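Local structure of uncharacterized protein (Bacteroides fragilis, 3EWL) at residues Thr127-Glu130 with Gln131-Tyr135; Glu76-Ala79 with Thr80-Tyr84; Asn19-Met22 with Ser23-Lys26; Cys39-Cys42 with Arg43-Glu46; Val56-Glu60 with Asn61-Arg65. The protein is of unknown function, but its C-terminal thioredoxin-like domain carries a CxxC pair at a helix start, consistent with a role in thiol-disulfide redox chemistry. All blocks are in the same frame, centred on the assembly; numbering follows the deposited sequence. Where two conformers were deposited one is given.

Contact 1 (Thr127-Glu130 with Gln131-Tyr135); sequences TSME and QLIDY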
# COMPACT_ATOMS: atom_id res chain seq x y z
N THR A 127 -5.26 6.10 -7.52
CA THR A 127 -5.77 7.40 -7.17
C THR A 127 -4.66 8.38 -6.78
O THR A 127 -3.45 8.06 -6.90
CB THR A 127 -6.89 7.20 -6.11
OG1 THR A 127 -7.54 8.44 -5.85
CG2 THR A 127 -6.32 6.59 -4.82
N SER A 128 -5.06 9.58 -6.36
CA SER A 128 -4.11 10.61 -5.95
C SER A 128 -4.36 11.19 -4.56
O SER A 128 -5.43 11.01 -3.99
CB SER A 128 -4.06 11.75 -6.97
OG SER A 128 -3.00 11.51 -7.90
N MSE A 129 -3.36 11.92 -4.06
CA MSE A 129 -3.39 12.48 -2.74
C MSE A 129 -4.63 13.38 -2.55
O MSE A 129 -5.36 13.27 -1.54
CB MSE A 129 -2.08 13.24 -2.48
CG MSE A 129 -1.96 13.75 -1.05
SE MSE A 129 -1.66 12.27 0.20
CE MSE A 129 0.27 12.18 0.06
N GLU A 130 -4.89 14.21 -3.55
CA GLU A 130 -6.06 15.08 -3.56
C GLU A 130 -7.35 14.28 -3.38
O GLU A 130 -8.21 14.66 -2.59
CB GLU A 130 -6.16 15.84 -4.90
CG GLU A 130 -5.13 16.95 -5.09
CD GLU A 130 -3.77 16.44 -5.65
OE1 GLU A 130 -2.93 17.32 -6.01
OE2 GLU A 130 -3.53 15.20 -5.73
N GLN A 131 -7.49 13.20 -4.16
CA GLN A 131 -8.71 12.39 -4.13
C GLN A 131 -8.88 11.67 -2.80
O GLN A 131 -10.00 11.50 -2.33
CB GLN A 131 -8.74 11.34 -5.25
CG GLN A 131 -9.71 11.63 -6.38
CD GLN A 131 -9.98 10.42 -7.31
OE1 GLN A 131 -9.06 9.64 -7.66
NE2 GLN A 131 -11.24 10.28 -7.73
N LEU A 132 -7.76 11.21 -2.24
CA LEU A 132 -7.75 10.57 -0.92
C LEU A 132 -8.19 11.51 0.20
O LEU A 132 -9.10 11.18 0.97
CB LEU A 132 -6.34 10.05 -0.58
CG LEU A 132 -6.02 8.64 -1.02
CD1 LEU A 132 -4.48 8.46 -0.93
CD2 LEU A 132 -6.80 7.64 -0.15
N ILE A 133 -7.56 12.68 0.25
CA ILE A 133 -7.86 13.68 1.25
C ILE A 133 -9.33 14.00 1.14
O ILE A 133 -10.10 13.87 2.12
CB ILE A 133 -7.00 14.95 1.04
CG1 ILE A 133 -5.56 14.72 1.50
CG2 ILE A 133 -7.58 16.18 1.79
CD1 ILE A 133 -4.59 15.69 0.89
N ASP A 134 -9.75 14.34 -0.06
CA ASP A 134 -11.11 14.72 -0.26
C ASP A 134 -12.02 13.63 0.21
O ASP A 134 -12.98 13.92 0.92
CB ASP A 134 -11.44 15.03 -1.71
CG ASP A 134 -12.90 15.48 -1.88
OD1 ASP A 134 -13.67 14.76 -2.55
OD2 ASP A 134 -13.28 16.54 -1.30
N TYR A 135 -11.74 12.38 -0.17
CA TYR A 135 -12.64 11.27 0.20
C TYR A 135 -12.61 10.97 1.70
O TYR A 135 -13.65 10.70 2.30
CB TYR A 135 -12.37 9.97 -0.59
CG TYR A 135 -13.30 8.84 -0.19
CD1 TYR A 135 -14.48 8.60 -0.87
CD2 TYR A 135 -13.01 8.03 0.92
CE1 TYR A 135 -15.33 7.59 -0.50
CE2 TYR A 135 -13.86 7.02 1.31
CZ TYR A 135 -15.03 6.83 0.60
OH TYR A 135 -15.86 5.82 1.00
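The opening turn of helix 129-137, the last helix of the thioredoxin-like domain, is tied by a side-chain bond from Thr127 to Gln131 and illustrates how a helix can be fastened to the residues that lead into it. Thr127 OG1 donates to Gln131 OE1 over 2.7 Å. The hydroxyl lies above the amide, 44° out of the carbonyl plane, and so does not use a lone pair. With a chi1 of -173°, Thr127 sets OG1 opposite its own backbone N and aims it at the coming helix, while the Gln131 chain reaches back with CG and CD extended. The hydroxyl also rests on the Gln131 stem, OG1 to CB being 3.2 Å. Ser128 takes the N-cap position, yet its side chain makes no capping bond; its contribution is the carbonyl, which receives Leu132 N at 2.9 Å. The next turn follows regularly, with Ile133 N to Met129 O at 2.9 Å and Asp134 N to Glu130 O at 3.0 Å. On the apolar flank, CG of the selenomethionine Met129 touches Ile133 CD1 at 3.8 Å, the two chains crossing at a slant. Leu132 turns to Ile113 and Leu115 of the sheet, and Phe55 of helix 53-61 touches Met129, Leu132 and Ile133. The bond runs from the buried Thr127 to the exposed Gln131, beside the buried Leu132; with Gln131 OE1 as acceptor, the amide is oriented with its oxygen toward Thr127, and this bond would favour that rotation of its end.

Contact 2 (Glu76-Ala79 with Thr80-Tyr84); sequences EEWA and TKAVY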
# COMPACT_ATOMS: atom_id res chain seq x y z
N GLU A 76 16.95 -7.43 -2.00
CA GLU A 76 18.03 -6.88 -1.18
C GLU A 76 17.87 -5.38 -0.97
O GLU A 76 17.85 -4.92 0.16
CB GLU A 76 19.43 -7.24 -1.71
CG GLU A 76 19.65 -8.74 -1.71
CD GLU A 76 21.12 -9.16 -1.82
OE1 GLU A 76 21.48 -9.68 -2.89
OE2 GLU A 76 21.92 -8.96 -0.85
N GLU A 77 17.73 -4.64 -2.06
CA GLU A 77 17.46 -3.21 -2.02
C GLU A 77 16.14 -2.86 -1.27
O GLU A 77 16.09 -1.93 -0.48
CB GLU A 77 17.36 -2.70 -3.45
CG GLU A 77 17.75 -1.25 -3.64
CD GLU A 77 19.11 -1.10 -4.38
OE1 GLU A 77 20.18 -1.31 -3.74
OE2 GLU A 77 19.10 -0.75 -5.60
N TRP A 78 15.08 -3.60 -1.58
CA TRP A 78 13.81 -3.53 -0.85
C TRP A 78 13.99 -3.61 0.67
O TRP A 78 13.58 -2.72 1.40
CB TRP A 78 12.89 -4.69 -1.27
CG TRP A 78 11.69 -4.79 -0.33
CD1 TRP A 78 10.67 -3.92 -0.25
CD2 TRP A 78 11.47 -5.78 0.68
NE1 TRP A 78 9.81 -4.29 0.76
CE2 TRP A 78 10.27 -5.45 1.33
CE3 TRP A 78 12.17 -6.93 1.10
CZ2 TRP A 78 9.73 -6.21 2.37
CZ3 TRP A 78 11.64 -7.69 2.16
CH2 TRP A 78 10.43 -7.33 2.77
N ALA A 79 14.63 -4.69 1.12
CA ALA A 79 14.90 -4.90 2.55
C ALA A 79 15.73 -3.77 3.21
O ALA A 79 15.38 -3.25 4.28
CB ALA A 79 15.58 -6.24 2.76
N THR A 80 16.82 -3.38 2.58
CA THR A 80 17.65 -2.30 3.12
C THR A 80 16.79 -1.06 3.41
O THR A 80 16.93 -0.40 4.46
CB THR A 80 18.79 -1.96 2.13
OG1 THR A 80 19.70 -3.06 2.07
CG2 THR A 80 19.58 -0.71 2.56
N LYS A 81 15.90 -0.74 2.48
CA LYS A 81 15.15 0.51 2.56
C LYS A 81 13.84 0.38 3.31
O LYS A 81 13.25 1.38 3.70
CB LYS A 81 14.89 1.06 1.17
CG LYS A 81 16.15 1.34 0.37
CD LYS A 81 16.77 2.59 0.89
CE LYS A 81 17.14 3.44 -0.27
NZ LYS A 81 18.57 3.11 -0.54
N ALA A 82 13.40 -0.85 3.54
CA ALA A 82 12.09 -1.06 4.15
C ALA A 82 12.04 -0.40 5.51
O ALA A 82 11.06 0.13 5.91
CB ALA A 82 11.78 -2.55 4.24
N VAL A 83 13.19 -0.44 6.17
CA VAL A 83 13.44 0.10 7.49
C VAL A 83 13.31 1.60 7.58
O VAL A 83 13.15 2.15 8.69
CB VAL A 83 14.90 -0.31 7.86
CG1 VAL A 83 15.56 0.73 8.78
CG2 VAL A 83 14.89 -1.71 8.41
N TYR A 84 13.34 2.30 6.44
CA TYR A 84 13.18 3.75 6.44
C TYR A 84 11.75 4.20 6.06
O TYR A 84 11.45 5.37 6.02
CB TYR A 84 14.18 4.36 5.47
CG TYR A 84 15.60 4.23 5.95
CD1 TYR A 84 16.16 5.21 6.77
CD2 TYR A 84 16.39 3.10 5.60
CE1 TYR A 84 17.48 5.11 7.23
CE2 TYR A 84 17.74 2.98 6.06
CZ TYR A 84 18.26 4.01 6.88
OH TYR A 84 19.54 3.95 7.35
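Trp78 and Ala82 form the close-packed side of this stretch, one helical turn apart on the buried flank. The methyl of Ala82 approaches the indole obliquely, its CB lying 4.4 Å from Trp78 CE2, and it also sits 3.4 Å from Trp78 O. A chi1 of 168° turns the ring away from the backbone N and off the helix toward the sheet, where it meets the rings of Tyr70 and Trp93 and the side chain of Val91. Tyr70 lies nearly parallel to the indole, their planes about 10° apart.

Helix 75-82 is the crossover helix of a beta-alpha-beta unit, running between strands 64-70 and 90-93, and the Trp78-Ala82 flank is the one that rests on the sheet. Its backbone pattern shifts along the way. Thr80 N gives a nearly straight bond to Glu76 O, 3.0 Å with an angle of 171° at the hydrogen, and Lys81 N reaches Glu77 O at 3.2 Å. Ala82 N is instead shared: it makes a weak bond to Trp78 O and another to Ala79 O, the latter at 3.2 Å and from well above the carbonyl plane, so the i to i+4 pattern gives way partly to i to i+3.

The outer flank is looser. Glu76, Glu77, Thr80 and Lys81 are all exposed, and although Glu77 and Lys81 have opposite charges on successive turns, Glu77 OE1 stays 5.7 Å from Lys81 NZ. Lys81 CG, set beside the backbone N by chi1, rests 3.4 Å from Glu77 O, and the chain bends beyond it.

Contact 3 (Asn19-Met22 with Ser23-Lys26); sequences NSRM and SRLK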
# COMPACT_ATOMS: atom_id res chain seq x y z
N ASN A 19 4.76 -13.71 7.04
CA ASN A 19 4.06 -13.91 5.77
C ASN A 19 2.59 -13.80 6.04
O ASN A 19 2.08 -14.39 7.00
CB ASN A 19 4.31 -15.29 5.19
CG ASN A 19 5.57 -15.37 4.35
OD1 ASN A 19 6.67 -15.06 4.83
ND2 ASN A 19 5.43 -15.82 3.11
N SER A 20 1.89 -13.06 5.21
CA SER A 20 0.44 -13.01 5.35
C SER A 20 -0.22 -12.71 4.01
O SER A 20 0.44 -12.34 3.03
CB SER A 20 0.01 -11.99 6.42
OG SER A 20 -1.32 -12.27 6.90
N ARG A 21 -1.54 -12.88 4.00
CA ARG A 21 -2.35 -12.52 2.87
C ARG A 21 -2.92 -11.14 3.17
O ARG A 21 -3.24 -10.83 4.30
CB ARG A 21 -3.47 -13.55 2.71
CG ARG A 21 -3.52 -14.18 1.35
CD ARG A 21 -3.93 -15.63 1.44
NE ARG A 21 -4.00 -16.20 0.09
CZ ARG A 21 -5.12 -16.61 -0.51
NH1 ARG A 21 -5.06 -17.10 -1.74
NH2 ARG A 21 -6.30 -16.56 0.11
N MSE A 22 -3.02 -10.32 2.14
CA MSE A 22 -3.61 -8.99 2.28
C MSE A 22 -4.98 -9.07 2.93
O MSE A 22 -5.31 -8.24 3.79
CB MSE A 22 -3.69 -8.30 0.93
CG MSE A 22 -4.22 -6.89 1.01
SE MSE A 22 -6.14 -6.85 0.63
CE MSE A 22 -5.87 -6.96 -1.33
N SER A 23 -5.78 -10.04 2.52
CA SER A 23 -7.19 -10.14 2.94
C SER A 23 -7.27 -10.40 4.43
O SER A 23 -8.28 -10.13 5.03
CB SER A 23 -7.94 -11.25 2.19
OG SER A 23 -7.28 -12.50 2.37
N ARG A 24 -6.18 -10.90 5.02
CA ARG A 24 -6.16 -11.22 6.44
C ARG A 24 -5.90 -10.00 7.30
O ARG A 24 -6.01 -10.08 8.54
CB ARG A 24 -5.07 -12.27 6.76
CG ARG A 24 -5.22 -13.55 5.96
CD ARG A 24 -6.22 -14.47 6.57
NE ARG A 24 -5.53 -15.59 7.22
CZ ARG A 24 -5.22 -16.74 6.61
NH1 ARG A 24 -5.53 -16.94 5.33
NH2 ARG A 24 -4.61 -17.69 7.31
N LEU A 25 -5.53 -8.89 6.67
CA LEU A 25 -5.34 -7.63 7.39
C LEU A 25 -6.69 -6.97 7.57
O LEU A 25 -7.28 -6.48 6.61
CB LEU A 25 -4.42 -6.69 6.64
CG LEU A 25 -2.94 -7.05 6.61
CD1 LEU A 25 -2.18 -6.05 5.75
CD2 LEU A 25 -2.36 -7.08 8.03
N LYS A 26 -7.19 -6.97 8.79
CA LYS A 26 -8.49 -6.38 9.07
C LYS A 26 -8.28 -4.89 9.26
O LYS A 26 -7.30 -4.50 9.91
CB LYS A 26 -9.02 -6.99 10.37
CG LYS A 26 -7.91 -7.26 11.41
CD LYS A 26 -7.83 -6.20 12.57
CE LYS A 26 -8.67 -6.64 13.74
NZ LYS A 26 -9.21 -8.05 13.64
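Two successive i to i+3 bonds, Arg24 N to Arg21 O and Leu25 N to Met22 O, each 3.0 Å, wind the chain into a short 3-10 turn directly after strand 19-21. Both donors stand well above the carbonyl planes, 60° out for Arg21 O and 53° for Met22 O, as the tight winding requires. The side chains meet through their stems. The Arg24 stem leans on the strand end: its CG lies 3.7 Å from Arg21 CB, and its CB packs 3.8 Å from Ser20 OG. A chi1 of -56° places CG beside the backbone N, and further bends at chi2 and chi3 leave the guanidinium beside the Arg21 side chain, whose CD approaches it obliquely. The two charged ends stay apart, with Arg21 NH2 5.3 Å from Arg24 NH1. Ser23 OG, 4.0 Å from Arg21 CB, finds its polar partner outside the turn in Asp9, to which Arg21 also makes a long, weak ion pair. One carboxylate therefore faces both residues. Strand 19-21 pairs with strand 11-13 in an N-terminal hairpin, Ser20 bonding through its backbone to Tyr12. The buried selenomethionine Met22 packs on Phe10 and Tyr105, and on Leu67 of strand 64-70, while Leu25 O accepts from Lys120. The turn thus takes the chain from the hairpin toward strand 29-34 of the main sheet.

Contact 4 (Cys39-Cys42 with Arg43-Glu46); sequences CSNC and RKFE
Cys39 and Arg43 open the contact, the cysteine standing at the N-cap of helix 40-50 and the arginine one turn on. Cys39 SG accepts a weak capping bond from Cys42 N at 3.3 Å, and Cys39 O receives Arg43 N at 3.2 Å, in the carbonyl plane. A water accepts from both Cys39 N and Arg43 NH2, tying the arginine tip to the start of the helix. Ser40 adds the next rung, its carbonyl taking Lys44 N at 3.0 Å, with the lysine CG pressed close alongside. Asn41 accepts Phe45 N through its own carbonyl. Cys42 completes a CxxC pair of the thioredoxin type, probably the counterpart of the redox motif of that family. Its SG lies 3.1 Å from Cys39 SG, too far for a disulfide, so the pair is not joined by one in this structure. Cys42 CB sits under one face of the Arg43 guanidinium, 3.4 Å from NH1. Bends at chi2 and chi3 (-67° and 82°) fold the arginine back over this turn, and Glu46 then fixes the rotation of the group by a side-on grip: Arg43 NE to Glu46 OE2 is 2.9 Å and practically straight, and Arg43 NH1 to Glu46 OE1 is 2.6 Å on the syn lone pair. Asp36 O takes a further bond from NH2. Around this turn, Thr110 touches both cysteines, Phe45 meets Phe33 of strand 29-34 and packs on Met129 and Leu132 of helix 129-137, and the buried Glu46 touches Phe33 and Met85.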
# COMPACT_ATOMS: atom_id res chain seq x y z
N CYS A 39 12.82 5.32 -5.72
CA CYS A 39 11.78 6.06 -6.43
C CYS A 39 11.50 7.32 -5.68
O CYS A 39 10.81 7.28 -4.67
CB CYS A 39 10.50 5.22 -6.49
SG CYS A 39 9.11 6.12 -7.22
N SER A 40 12.00 8.45 -6.19
CA SER A 40 11.79 9.76 -5.55
C SER A 40 10.30 10.16 -5.45
O SER A 40 9.89 10.86 -4.49
CB SER A 40 12.60 10.84 -6.26
OG SER A 40 12.10 11.04 -7.56
N ASN A 41 9.50 9.71 -6.42
CA ASN A 41 8.06 9.96 -6.32
C ASN A 41 7.43 9.21 -5.13
O ASN A 41 6.48 9.69 -4.51
CB ASN A 41 7.34 9.60 -7.61
CG ASN A 41 7.53 10.67 -8.70
OD1 ASN A 41 7.81 11.84 -8.42
ND2 ASN A 41 7.43 10.26 -9.93
N CYS A 42 7.95 8.02 -4.84
CA CYS A 42 7.44 7.26 -3.68
C CYS A 42 7.81 8.01 -2.38
O CYS A 42 6.95 8.27 -1.55
CB CYS A 42 7.97 5.83 -3.69
SG CYS A 42 7.30 4.82 -5.11
N ARG A 43 9.08 8.41 -2.26
CA ARG A 43 9.57 9.17 -1.11
C ARG A 43 8.73 10.44 -0.87
O ARG A 43 8.34 10.71 0.27
CB ARG A 43 11.04 9.52 -1.26
CG ARG A 43 11.98 8.35 -1.66
CD ARG A 43 12.13 7.27 -0.59
NE ARG A 43 11.02 6.29 -0.58
CZ ARG A 43 10.92 5.26 -1.41
NH1 ARG A 43 9.89 4.41 -1.30
NH2 ARG A 43 11.85 5.07 -2.35
N LYS A 44 8.44 11.20 -1.93
CA LYS A 44 7.68 12.44 -1.78
C LYS A 44 6.27 12.21 -1.29
O LYS A 44 5.80 12.95 -0.43
CB LYS A 44 7.64 13.28 -3.08
CG LYS A 44 9.03 13.73 -3.55
CD LYS A 44 9.03 14.39 -4.97
CE LYS A 44 8.24 15.76 -5.03
NZ LYS A 44 6.77 15.63 -5.39
N PHE A 45 5.59 11.20 -1.84
CA PHE A 45 4.26 10.84 -1.37
C PHE A 45 4.30 10.46 0.12
O PHE A 45 3.46 10.90 0.92
CB PHE A 45 3.66 9.66 -2.20
CG PHE A 45 2.25 9.31 -1.79
CD1 PHE A 45 1.16 9.83 -2.49
CD2 PHE A 45 2.01 8.55 -0.65
CE1 PHE A 45 -0.13 9.55 -2.10
CE2 PHE A 45 0.70 8.26 -0.25
CZ PHE A 45 -0.37 8.77 -0.97
N GLU A 46 5.26 9.58 0.47
CA GLU A 46 5.50 9.14 1.85
C GLU A 46 5.68 10.36 2.76
O GLU A 46 5.06 10.43 3.81
CB GLU A 46 6.74 8.23 1.96
CG GLU A 46 6.57 6.85 1.34
CD GLU A 46 7.92 6.21 0.91
OE1 GLU A 46 7.90 5.25 0.07
OE2 GLU A 46 8.98 6.65 1.38
O HOH W 1 14.09 6.58 -3.46
O HOH W 2 6.11 13.36 -7.58

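Contact 5 (Val56-Glu60 with Asn61-Arg65); sequences VEMVE and NGTLR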
# COMPACT_ATOMS: atom_id res chain seq x y z
N VAL A 56 -2.33 10.64 9.59
CA VAL A 56 -1.45 10.11 10.62
C VAL A 56 -2.27 9.53 11.83
O VAL A 56 -1.95 8.45 12.34
CB VAL A 56 -0.27 11.13 10.97
CG1 VAL A 56 -0.73 12.26 11.83
CG2 VAL A 56 0.90 10.44 11.67
N GLU A 57 -3.34 10.23 12.22
CA GLU A 57 -4.24 9.77 13.29
C GLU A 57 -5.02 8.47 12.96
O GLU A 57 -5.10 7.58 13.81
CB GLU A 57 -5.18 10.90 13.71
CG GLU A 57 -4.73 11.62 14.98
CD GLU A 57 -4.87 13.13 14.92
OE1 GLU A 57 -5.69 13.64 14.12
OE2 GLU A 57 -4.15 13.83 15.68
N MSE A 58 -5.55 8.36 11.75
CA MSE A 58 -6.22 7.12 11.29
C MSE A 58 -5.24 5.96 11.19
O MSE A 58 -5.61 4.80 11.47
CB MSE A 58 -6.87 7.30 9.93
CG MSE A 58 -8.12 8.18 9.90
SE MSE A 58 -8.70 8.34 8.02
CE MSE A 58 -9.98 6.89 7.99
N VAL A 59 -4.00 6.27 10.84
CA VAL A 59 -2.97 5.23 10.79
C VAL A 59 -2.65 4.72 12.19
O VAL A 59 -2.70 3.51 12.42
CB VAL A 59 -1.68 5.66 10.07
CG1 VAL A 59 -0.62 4.58 10.20
CG2 VAL A 59 -1.97 5.93 8.62
N GLU A 60 -2.34 5.65 13.10
CA GLU A 60 -2.08 5.33 14.51
C GLU A 60 -3.16 4.46 15.18
O GLU A 60 -2.85 3.46 15.85
CB GLU A 60 -1.99 6.61 15.31
CG GLU A 60 -0.63 7.12 15.56
CD GLU A 60 -0.70 8.30 16.49
OE1 GLU A 60 -0.44 8.10 17.69
OE2 GLU A 60 -1.11 9.41 16.05
N ASN A 61 -4.42 4.87 15.02
CA ASN A 61 -5.53 4.18 15.68
C ASN A 61 -5.92 2.85 15.03
O ASN A 61 -6.61 2.02 15.64
CB ASN A 61 -6.74 5.11 15.77
CG ASN A 61 -6.48 6.34 16.63
OD1 ASN A 61 -5.74 6.28 17.63
ND2 ASN A 61 -7.11 7.46 16.26
N GLY A 62 -5.49 2.65 13.78
CA GLY A 62 -5.80 1.43 13.04
C GLY A 62 -7.01 1.46 12.13
O GLY A 62 -7.38 0.43 11.56
N THR A 63 -7.63 2.65 12.01
CA THR A 63 -8.77 2.92 11.10
C THR A 63 -8.37 2.80 9.64
O THR A 63 -9.15 2.35 8.79
CB THR A 63 -9.27 4.35 11.30
OG1 THR A 63 -9.52 4.54 12.69
CG2 THR A 63 -10.56 4.61 10.53
N LEU A 64 -7.17 3.27 9.35
CA LEU A 64 -6.61 3.17 8.02
C LEU A 64 -5.25 2.46 8.11
O LEU A 64 -4.32 2.94 8.72
CB LEU A 64 -6.45 4.54 7.39
CG LEU A 64 -5.58 4.58 6.13
CD1 LEU A 64 -6.33 3.98 4.95
CD2 LEU A 64 -5.26 6.03 5.87
N ARG A 65 -5.19 1.30 7.49
CA ARG A 65 -4.04 0.48 7.42
C ARG A 65 -3.30 0.83 6.13
O ARG A 65 -3.90 0.81 5.06
CB ARG A 65 -4.58 -0.93 7.25
CG ARG A 65 -4.73 -1.64 8.49
CD ARG A 65 -3.43 -2.33 8.77
NE ARG A 65 -3.60 -2.96 10.07
CZ ARG A 65 -2.74 -2.85 11.05
NH1 ARG A 65 -1.58 -2.20 10.89
NH2 ARG A 65 -3.04 -3.44 12.18
O HOH W 3 -2.85 1.48 10.67
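Met58 O is gripped by more than one backbone N-H as helix 53-61 comes to its end: Leu64 N reaches it at 3.0 Å, almost straight at the hydrogen though 61° out of the carbonyl plane, and Gly62 N adds a weak bond. Gly62 N also donates to Val59 O, 3.2 Å away, while Asn61 N closes the last regular turn on Glu57 O at 3.0 Å. Gly62, with a phi of 94°, is the first residue to leave helical angles, and its positive phi, together with the bonds back into the last turn, marks a Schellman motif. The reversal carries the chain from helix 53-61 straight into strand 64-70 of the thioredoxin-like sheet. Leu64 returns alongside the helix it has just left. Its CB meets Met58 CB at 3.8 Å, and its carbonyl takes a straight CA-H...O contact from Val59 CA at 3.4 Å. A water donating to both Val59 O and Leu64 O bridges the same two residues. The selenomethionine end of Met58, bent at chi3 (94°), swings its CE to 3.5 Å from Thr63 CG2, a tight methyl-to-methyl approach. On the inner side, Leu64 is buried against Tyr29 and Met31 of strand 29-34, and both Val59 and Leu64 touch Phe49 of helix 40-50. Glu57 and Glu60 lead their carboxylates away from the turn, on the exposed side.

Overall arrangement
Contacts 1 and 4 are partly buried and pack directly against each other, joining helices 129-137 and 40-50. Contacts 2, 3 and 5 lie nearer the surface. Contact 4 combines a charged side-chain clamp with the cysteine pair, whereas contact 1 relies on a neutral hydroxyl-amide bond. Both helix starts carry side-chain bonds, though only contact 4 has a capping one, and the glycine reversal of contact 5 is marked by backbone N-H groups; contact 3 is a 3-10 turn with two arginine stems. Contacts 5 and 2 follow one another through strand 64-70 and helix 75-82, with centres about 23 Å apart. Contacts 1 and 3 lie on opposite sides of the chain's centre.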